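Local coordinates for protein alpha-11 giardin (Giardia intestinalis, PDB 2II2) that binds calcium and, as an annexin-family protein, probably acidic phospholipids, and may take part in parasite attachment and in maintaining the ventral-disc cytoskeleton, at residues H241-T246 with Y253-R258; V272-W277 with R281-S286. All blocks are in the same frame, centred on the assembly; numbering follows the deposited sequence. Where two conformers were deposited one is given.

Contact 1 (H241-T246 with Y253-R258); sequences HSAVET and YEQAAR. With SO4 (sulfate ion), chain C.
Q255 lies over A243, its CB 3.7 Å from the CB of A243 and its amide oxygen OE1 3.4 Å from the CA of the same alanine. A243 is small enough to let the helices come close: its CA and that of Q255 are 5.6 Å apart, and the same methyl meets the A256 CB at 4.3 Å. With CG of Q255 turned anti to its own carbonyl carbon (chi1 -66°) and the chain extended beyond it, the amide reaches across the alanine to the end of helix 232-244.

There no direct hydrogen bond joins the segments; two waters do the work. One donates to Q255 OE1 and also bonds S242 OG, whereas the other accepts from Q255 NE2 and donates to T246 OG1, so that each end of the amide, as assigned, has a water partner. The T246 hydroxyl gives its own proton to the S242 carbonyl oxygen at 2.7 Å, in the carbonyl plane, which ties the turn back onto the last helical residues. H241 NE2 gives a weak, bent hydrogen bond (121°) to sulfate O3.

This buried helix pair, 232-244 with 249-263, is connected by a short link. Beyond it, Q255 also touches R95 of helix 94-102, A257 packs on helix 64-73, and R220 of helix 216-230 touches S242 and R258.

Contact 2 (V272-W277 with R281-S286); sequences VHYACW and RDDILS. With SO4 (sulfate ion), chain C.
Y274 and D283 make the one direct hydrogen bond of this contact. The phenol OH of Y274 donates to OD2 of D283 over 2.7 Å and meets the anti lone pair of that oxygen, the one directed away from OD1. The carboxylate oxygen arrives at the edge of the tyrosine ring, in its plane, while the carboxylate itself is turned nearly perpendicular to the ring, the two planes standing 81° apart. Since CG of Y274 is anti to the backbone N (chi1 -174°), the ring swings away from its own helix toward 281-286.

Van der Waals contact is mostly between the same two residues. D283 OD2 also lies 3.3 Å from CE2 of Y274, and the D283 CB comes to 3.4 Å from the phenol oxygen, so the aspartate touches the hydroxyl end of the ring with its methylene as well as its acid group. The backbones stay well apart, with 9.2 Å between the CA atoms of W277 and D283.

The anion contacts belong to W277. Its indole NE1 points to a sulfate, probably from the crystallisation liquor, through two weak hydrogen bonds: to O3 at 3.0 Å, strongly bent, and to O4 at 3.3 Å, nearly straight at 165°. Sulfate O2 sits at the indole edge in the ring plane, and C276 SG lies over one face toward the rim. From the same helix as D283, I284 packs on F240 of helix 232-244 and on helix 298-306.

A single short bond to a carboxylate thus spans the gap between two short helices; the negative charge would be expected to strengthen it and to favour a protonated phenol.

Contact 1 closes before contact 2 opens along the chain, and their centres lie about 12 Å apart within one annexin domain. The first pairs helices 232-244 and 249-263; the second joins 272-277, on the weakly bonded helix 270-274, to helix 280-287. They meet through 241-246: the H241 ring stacks on that of W277, the two touching at 3.3 Å from H241 NE2 to W277 CD1, and V244 packs against the Y274 hydroxyl. The same sulfate touches both rings. Helix 232-244 thus packs against both its successor 249-263 and the 272-277 segment, the latter through the H241–W277 stack and V244, away from the calcium-site residues I60 and E66.

Contact 1 (H241-T246 with Y253-R258)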
loop_
_atom_site.group_PDB
_atom_site.type_symbol
_atom_site.label_atom_id
_atom_site.label_comp_id
_atom_site.label_asym_id
_atom_site.label_seq_id
_atom_site.Cartn_x
_atom_site.Cartn_y
_atom_site.Cartn_z
ATOM N N HIS A 241 5.646 2.858 8.036
ATOM C CA HIS A 241 5.900 3.722 9.200
ATOM C C HIS A 241 4.584 4.324 9.727
ATOM O O HIS A 241 4.280 4.303 10.933
ATOM C CB HIS A 241 6.881 4.851 8.829
ATOM C CG HIS A 241 7.218 5.752 9.984
ATOM N ND1 HIS A 241 7.821 5.290 11.135
ATOM C CD2 HIS A 241 7.038 7.080 10.168
ATOM C CE1 HIS A 241 7.998 6.291 11.976
ATOM N NE2 HIS A 241 7.528 7.389 11.413
ATOM N N SER A 242 3.787 4.839 8.789
ATOM C CA SER A 242 2.526 5.454 9.154
ATOM C C SER A 242 1.595 4.469 9.868
ATOM O O SER A 242 0.807 4.874 10.735
ATOM C CB SER A 242 1.866 6.029 7.910
ATOM O OG SER A 242 0.691 6.721 8.255
ATOM N N ALA A 243 1.687 3.189 9.512
ATOM C CA ALA A 243 0.926 2.129 10.178
ATOM C C ALA A 243 1.494 1.844 11.565
ATOM O O ALA A 243 0.761 1.790 12.564
ATOM C CB ALA A 243 0.944 0.881 9.358
ATOM N N VAL A 244 2.820 1.683 11.626
ATOM C CA VAL A 244 3.469 1.403 12.903
ATOM C C VAL A 244 3.174 2.446 14.002
ATOM O O VAL A 244 2.944 2.088 15.156
ATOM C CB VAL A 244 5.010 1.205 12.642
ATOM C CG1 VAL A 244 5.809 1.218 13.911
ATOM C CG2 VAL A 244 5.266 -0.066 11.859
ATOM N N GLU A 245 3.200 3.717 13.597
ATOM C CA GLU A 245 2.982 4.814 14.534
ATOM C C GLU A 245 1.512 5.096 14.817
ATOM O O GLU A 245 1.205 5.920 15.659
ATOM C CB GLU A 245 3.657 6.091 14.035
ATOM C CG GLU A 245 5.168 6.033 13.979
ATOM C CD GLU A 245 5.784 7.427 13.991
ATOM O OE1 GLU A 245 5.291 8.306 13.235
ATOM O OE2 GLU A 245 6.774 7.644 14.730
ATOM N N THR A 246 0.606 4.372 14.163
ATOM C CA THR A 246 -0.822 4.537 14.454
ATOM C C THR A 246 -1.105 3.904 15.820
ATOM O O THR A 246 -0.793 2.739 16.050
ATOM C CB THR A 246 -1.640 3.836 13.382
ATOM O OG1 THR A 246 -1.480 4.562 12.159
ATOM C CG2 THR A 246 -3.131 3.790 13.724
ATOM N N TYR A 253 -2.772 -2.551 12.490
ATOM C CA TYR A 253 -2.595 -3.891 11.978
ATOM C C TYR A 253 -3.262 -4.057 10.616
ATOM O O TYR A 253 -2.705 -4.723 9.726
ATOM C CB TYR A 253 -3.165 -4.936 12.945
ATOM C CG TYR A 253 -2.308 -5.247 14.146
ATOM C CD1 TYR A 253 -2.144 -4.296 15.172
ATOM C CD2 TYR A 253 -1.714 -6.511 14.299
ATOM C CE1 TYR A 253 -1.378 -4.580 16.298
ATOM C CE2 TYR A 253 -0.940 -6.804 15.458
ATOM C CZ TYR A 253 -0.808 -5.833 16.440
ATOM O OH TYR A 253 -0.051 -6.104 17.550
ATOM N N GLU A 254 -4.427 -3.429 10.449
ATOM C CA GLU A 254 -5.093 -3.435 9.151
ATOM C C GLU A 254 -4.200 -2.862 8.056
ATOM O O GLU A 254 -4.050 -3.447 6.973
ATOM C CB GLU A 254 -6.371 -2.616 9.267
ATOM C CG GLU A 254 -7.143 -2.377 8.041
ATOM C CD GLU A 254 -8.250 -1.356 8.252
ATOM O OE1 GLU A 254 -8.147 -0.481 9.158
ATOM O OE2 GLU A 254 -9.227 -1.418 7.478
ATOM N N GLN A 255 -3.639 -1.695 8.320
ATOM C CA GLN A 255 -2.760 -1.027 7.351
ATOM C C GLN A 255 -1.500 -1.849 7.100
ATOM O O GLN A 255 -1.095 -2.080 5.930
ATOM C CB GLN A 255 -2.388 0.362 7.857
ATOM C CG GLN A 255 -3.561 1.304 7.925
ATOM C CD GLN A 255 -3.234 2.541 8.715
ATOM O OE1 GLN A 255 -2.081 2.998 8.730
ATOM N NE2 GLN A 255 -4.256 3.155 9.281
ATOM N N ALA A 256 -0.872 -2.345 8.166
ATOM C CA ALA A 256 0.348 -3.110 7.998
ATOM C C ALA A 256 0.090 -4.392 7.192
ATOM O O ALA A 256 0.923 -4.807 6.395
ATOM C CB ALA A 256 0.963 -3.413 9.336
ATOM N N ALA A 257 -1.059 -5.035 7.440
ATOM C CA ALA A 257 -1.424 -6.242 6.708
ATOM C C ALA A 257 -1.562 -5.944 5.215
ATOM O O ALA A 257 -1.065 -6.699 4.371
ATOM C CB ALA A 257 -2.705 -6.837 7.268
ATOM N N ARG A 258 -2.238 -4.847 4.876
ATOM C CA ARG A 258 -2.424 -4.505 3.471
ATOM C C ARG A 258 -1.122 -4.155 2.760
ATOM O O ARG A 258 -0.856 -4.643 1.660
ATOM C CB ARG A 258 -3.415 -3.363 3.365
ATOM C CG ARG A 258 -3.615 -2.864 1.961
ATOM C CD ARG A 258 -4.596 -1.702 1.864
ATOM N NE ARG A 258 -4.156 -0.510 2.581
ATOM C CZ ARG A 258 -4.737 -0.010 3.663
ATOM N NH1 ARG A 258 -5.763 -0.620 4.268
ATOM N NH2 ARG A 258 -4.266 1.114 4.156
HETATM S S SO4 C . 9.038 11.293 11.066
HETATM O O1 SO4 C . 8.350 12.382 11.753
HETATM O O2 SO4 C . 9.806 10.528 12.044
HETATM O O3 SO4 C . 8.059 10.422 10.423
HETATM O O4 SO4 C . 9.943 11.835 10.055
HETATM O O HOH W 1 -1.851 5.776 8.572
HETATM O O HOH W 2 -3.662 5.597 10.868
#

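Contact 2 (V272-W277 with R281-S286)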
loop_
_atom_site.group_PDB
_atom_site.type_symbol
_atom_site.label_atom_id
_atom_site.label_comp_id
_atom_site.label_asym_id
_atom_site.label_seq_id
_atom_site.Cartn_x
_atom_site.Cartn_y
_atom_site.Cartn_z
ATOM N N VAL A 272 15.222 -0.787 3.451
ATOM C CA VAL A 272 16.339 0.154 3.224
ATOM C C VAL A 272 15.910 1.563 3.600
ATOM O O VAL A 272 16.612 2.282 4.300
ATOM C CB VAL A 272 16.791 0.132 1.726
ATOM C CG1 VAL A 272 17.854 1.200 1.453
ATOM C CG2 VAL A 272 17.328 -1.253 1.329
ATOM N N HIS A 273 14.759 1.970 3.073
ATOM C CA HIS A 273 14.242 3.299 3.311
ATOM C C HIS A 273 13.645 3.454 4.677
ATOM O O HIS A 273 13.557 4.565 5.186
ATOM C CB HIS A 273 13.197 3.649 2.280
ATOM C CG HIS A 273 13.721 3.602 0.898
ATOM N ND1 HIS A 273 14.502 4.603 0.372
ATOM C CD2 HIS A 273 13.597 2.664 -0.066
ATOM C CE1 HIS A 273 14.816 4.292 -0.873
ATOM N NE2 HIS A 273 14.272 3.129 -1.169
ATOM N N TYR A 274 13.174 2.359 5.253
ATOM C CA TYR A 274 12.585 2.435 6.572
ATOM C C TYR A 274 13.616 2.836 7.629
ATOM O O TYR A 274 13.273 3.378 8.686
ATOM C CB TYR A 274 11.903 1.106 6.934
ATOM C CG TYR A 274 11.147 1.163 8.245
ATOM C CD1 TYR A 274 9.785 1.462 8.291
ATOM C CD2 TYR A 274 11.796 0.964 9.483
ATOM C CE1 TYR A 274 9.114 1.537 9.522
ATOM C CE2 TYR A 274 11.134 1.052 10.691
ATOM C CZ TYR A 274 9.790 1.337 10.699
ATOM O OH TYR A 274 9.114 1.435 11.873
ATOM N N ALA A 275 14.887 2.562 7.334
ATOM C CA ALA A 275 15.980 2.794 8.282
ATOM C C ALA A 275 16.033 4.233 8.840
ATOM O O ALA A 275 16.517 4.445 9.972
ATOM C CB ALA A 275 17.314 2.377 7.665
ATOM N N CYS A 276 15.468 5.185 8.086
ATOM C CA CYS A 276 15.188 6.578 8.493
ATOM C C CYS A 276 14.600 6.575 9.914
ATOM O O CYS A 276 14.991 7.356 10.798
ATOM C CB CYS A 276 14.178 7.249 7.482
ATOM S SG CYS A 276 13.666 8.909 7.866
ATOM N N TRP A 277 13.666 5.659 10.128
ATOM C CA TRP A 277 12.791 5.647 11.313
ATOM C C TRP A 277 13.181 4.606 12.351
ATOM O O TRP A 277 12.872 4.713 13.532
ATOM C CB TRP A 277 11.351 5.439 10.860
ATOM C CG TRP A 277 10.860 6.579 10.022
ATOM C CD1 TRP A 277 10.669 7.855 10.444
ATOM C CD2 TRP A 277 10.528 6.561 8.628
ATOM N NE1 TRP A 277 10.232 8.639 9.407
ATOM C CE2 TRP A 277 10.126 7.870 8.282
ATOM C CE3 TRP A 277 10.512 5.559 7.642
ATOM C CZ2 TRP A 277 9.742 8.219 6.984
ATOM C CZ3 TRP A 277 10.128 5.904 6.366
ATOM C CH2 TRP A 277 9.735 7.221 6.044
ATOM N N ARG A 281 12.857 -4.663 10.822
ATOM C CA ARG A 281 12.698 -5.925 11.511
ATOM C C ARG A 281 12.427 -5.717 13.001
ATOM O O ARG A 281 11.524 -6.324 13.560
ATOM C CB ARG A 281 13.935 -6.799 11.303
ATOM C CG ARG A 281 13.949 -8.072 12.145
ATOM C CD ARG A 281 15.245 -8.881 12.007
ATOM N NE ARG A 281 15.425 -9.415 10.661
ATOM C CZ ARG A 281 16.504 -9.230 9.906
ATOM N NH1 ARG A 281 17.542 -8.524 10.357
ATOM N NH2 ARG A 281 16.550 -9.772 8.704
ATOM N N ASP A 282 13.224 -4.869 13.636
ATOM C CA ASP A 282 13.077 -4.638 15.073
ATOM C C ASP A 282 11.737 -3.977 15.420
ATOM O O ASP A 282 11.122 -4.274 16.444
ATOM C CB ASP A 282 14.227 -3.774 15.611
ATOM C CG ASP A 282 15.615 -4.406 15.392
ATOM O OD1 ASP A 282 15.718 -5.615 15.081
ATOM O OD2 ASP A 282 16.608 -3.659 15.540
ATOM N N ASP A 283 11.278 -3.072 14.564
ATOM C CA ASP A 283 10.037 -2.378 14.826
ATOM C C ASP A 283 8.806 -3.250 14.604
ATOM O O ASP A 283 7.805 -3.126 15.319
ATOM C CB ASP A 283 9.942 -1.106 14.012
ATOM C CG ASP A 283 10.831 0.007 14.545
ATOM O OD1 ASP A 283 11.577 -0.203 15.528
ATOM O OD2 ASP A 283 10.760 1.103 13.952
ATOM N N ILE A 284 8.866 -4.170 13.650
ATOM C CA ILE A 284 7.788 -5.130 13.507
ATOM C C ILE A 284 7.674 -5.963 14.792
ATOM O O ILE A 284 6.576 -6.160 15.332
ATOM C CB ILE A 284 8.012 -6.020 12.254
ATOM C CG1 ILE A 284 7.786 -5.197 10.962
ATOM C CG2 ILE A 284 7.073 -7.202 12.288
ATOM C CD1 ILE A 284 8.369 -5.811 9.678
ATOM N N LEU A 285 8.820 -6.428 15.290
ATOM C CA LEU A 285 8.874 -7.214 16.520
ATOM C C LEU A 285 8.325 -6.439 17.704
ATOM O O LEU A 285 7.543 -6.972 18.513
ATOM C CB LEU A 285 10.324 -7.649 16.811
ATOM C CG LEU A 285 10.915 -8.786 15.955
ATOM C CD1 LEU A 285 12.431 -8.895 16.124
ATOM C CD2 LEU A 285 10.253 -10.111 16.284
ATOM N N SER A 286 8.729 -5.175 17.830
ATOM C CA SER A 286 8.322 -4.357 18.973
ATOM C C SER A 286 6.867 -3.951 18.908
ATOM O O SER A 286 6.161 -3.991 19.919
ATOM C CB SER A 286 9.169 -3.087 19.057
ATOM O OG SER A 286 10.515 -3.392 19.330
HETATM S S SO4 C . 9.038 11.293 11.066
HETATM O O1 SO4 C . 8.350 12.382 11.753
HETATM O O2 SO4 C . 9.806 10.528 12.044
HETATM O O3 SO4 C . 8.059 10.422 10.423
HETATM O O4 SO4 C . 9.943 11.835 10.055
#